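Local coordinates for nisin immunity protein (Lactococcus lactis subsp. lactis, PDB 5XHB) that takes part in the immunity of the nisin-producing bacterium against nisin supplied from outside the cell, as a membrane-attached lipoprotein, at residues F122-N127 with L158-V163. Residues are numbered along the deposited sequence; the frame is centred on the assembly and turned at random.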
# COMPACT_ATOMS: atom_id res chain seq x y z
N PHE A 122 3.28 9.58 -1.21
CA PHE A 122 4.38 9.44 -2.16
C PHE A 122 5.21 10.72 -2.17
O PHE A 122 4.68 11.80 -2.35
CB PHE A 122 3.85 9.13 -3.56
CG PHE A 122 3.05 7.85 -3.64
CD1 PHE A 122 3.68 6.64 -3.80
CD2 PHE A 122 1.67 7.86 -3.54
CE1 PHE A 122 2.96 5.45 -3.87
CE2 PHE A 122 0.95 6.69 -3.61
CZ PHE A 122 1.59 5.48 -3.77
N VAL A 123 6.52 10.58 -1.98
CA VAL A 123 7.42 11.72 -1.93
C VAL A 123 8.65 11.39 -2.75
O VAL A 123 9.22 10.32 -2.60
CB VAL A 123 7.83 12.07 -0.46
CG1 VAL A 123 8.96 13.10 -0.41
CG2 VAL A 123 6.62 12.56 0.34
N ILE A 124 9.07 12.31 -3.62
CA ILE A 124 10.30 12.09 -4.37
C ILE A 124 11.44 12.09 -3.38
O ILE A 124 11.49 12.96 -2.51
CB ILE A 124 10.52 13.17 -5.44
CG1 ILE A 124 9.39 13.13 -6.48
CG2 ILE A 124 11.85 12.94 -6.15
CD1 ILE A 124 9.31 14.40 -7.32
N ASP A 125 12.32 11.10 -3.47
CA ASP A 125 13.40 10.96 -2.50
C ASP A 125 14.33 12.17 -2.55
O ASP A 125 14.73 12.61 -3.62
CB ASP A 125 14.19 9.68 -2.77
CG ASP A 125 15.21 9.39 -1.68
OD1 ASP A 125 14.85 8.76 -0.66
OD2 ASP A 125 16.38 9.79 -1.85
N LYS A 126 14.66 12.71 -1.38
CA LYS A 126 15.46 13.93 -1.30
C LYS A 126 16.89 13.73 -1.79
O LYS A 126 17.52 14.65 -2.27
CB LYS A 126 15.49 14.45 0.15
CG LYS A 126 16.13 15.82 0.30
CD LYS A 126 16.24 16.23 1.77
CE LYS A 126 17.16 15.30 2.56
NZ LYS A 126 17.37 15.77 3.97
N ASN A 127 17.39 12.50 -1.68
CA ASN A 127 18.79 12.25 -2.00
C ASN A 127 19.02 11.74 -3.42
O ASN A 127 20.06 12.00 -4.01
CB ASN A 127 19.37 11.26 -1.00
CG ASN A 127 19.28 11.77 0.43
OD1 ASN A 127 18.71 11.11 1.30
ND2 ASN A 127 19.82 12.95 0.66
N LEU A 158 1.99 14.11 -8.51
CA LEU A 158 3.15 14.80 -7.98
C LEU A 158 3.21 16.22 -8.55
O LEU A 158 3.26 17.20 -7.80
CB LEU A 158 4.43 14.02 -8.30
CG LEU A 158 4.57 12.70 -7.52
CD1 LEU A 158 5.71 11.82 -8.05
CD2 LEU A 158 4.80 13.00 -6.05
N ALA A 159 3.18 16.32 -9.88
CA ALA A 159 3.32 17.59 -10.58
C ALA A 159 4.56 18.34 -10.07
O ALA A 159 4.49 19.47 -9.59
CB ALA A 159 2.05 18.45 -10.42
N GLU A 160 5.70 17.67 -10.18
CA GLU A 160 6.96 18.16 -9.68
C GLU A 160 7.97 18.11 -10.78
O GLU A 160 7.75 17.44 -11.79
CB GLU A 160 7.48 17.34 -8.49
CG GLU A 160 6.71 17.52 -7.22
CD GLU A 160 7.10 18.78 -6.51
OE1 GLU A 160 8.29 19.17 -6.64
OE2 GLU A 160 6.24 19.38 -5.83
N VAL A 161 9.07 18.81 -10.57
CA VAL A 161 10.19 18.81 -11.49
C VAL A 161 11.45 18.53 -10.69
O VAL A 161 11.62 19.07 -9.59
CB VAL A 161 10.34 20.15 -12.22
CG1 VAL A 161 11.59 20.13 -13.08
CG2 VAL A 161 9.09 20.47 -13.05
N ARG A 162 12.33 17.71 -11.24
CA ARG A 162 13.69 17.59 -10.71
C ARG A 162 14.65 17.69 -11.87
O ARG A 162 14.45 17.06 -12.91
CB ARG A 162 13.91 16.27 -9.94
CG ARG A 162 13.08 16.08 -8.68
CD ARG A 162 13.49 17.07 -7.57
NE ARG A 162 12.73 16.88 -6.34
CZ ARG A 162 11.54 17.42 -6.11
NH1 ARG A 162 10.95 18.18 -7.03
NH2 ARG A 162 10.92 17.18 -4.96
N VAL A 163 15.69 18.48 -11.69
CA VAL A 163 16.83 18.50 -12.58
C VAL A 163 17.97 17.93 -11.77
O VAL A 163 18.28 18.44 -10.69
CB VAL A 163 17.16 19.93 -13.06
CG1 VAL A 163 18.45 19.93 -13.88
CG2 VAL A 163 15.99 20.52 -13.85
O HOH W 1 12.32 15.47 -2.93
O HOH W 2 14.91 14.81 -5.38
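The guanidinium of R162 lies flat against I124. The methyl CD1 of I124 sits over the centre of one face, 3.9 Å from R162 CZ. The edge is polar and bonds in its own plane. R162 NH1 donates a nearly straight hydrogen bond (173°) to E160 OE1, 2.9 Å away on the anti side of the carboxylate, as part of a salt bridge. NH1 also donates to V161 O at 2.8 Å, from above the carbonyl plane. The R162 chain bends at chi2 (-68°), which lifts the guanidinium toward I124 and leans it back toward E160. These two bonds and two waters, all at the edge, probably fix the rotation of the group and keep one face on I124.

No direct hydrogen bond joins the segments; the waters do. One donates to I124 O and accepts from R162 NH2. The other donates to D125 O and accepts from R162 NE at 3.2 Å.

I124 reaches across to the strand. The same CD1 packs on E160 CB at 3.7 Å, and CG1 lies 4.2 Å from L158 CD1. The other L158 methyl, CD2, approaches F122 O at 3.9 Å. Beyond I124 the chain turns: D125 OD2 accepts from N127 N, forming an Asx turn, and also from D128 N.

A159 and E160 face Y196 in a G1 beta bulge of strand 151-165. Strands 123-124 and 151-165 are the outermost strands of the seven-stranded antiparallel sheet in the Spa1 C-terminal region. The contact brings the two edges of one strongly curved sheet together through side chains and water.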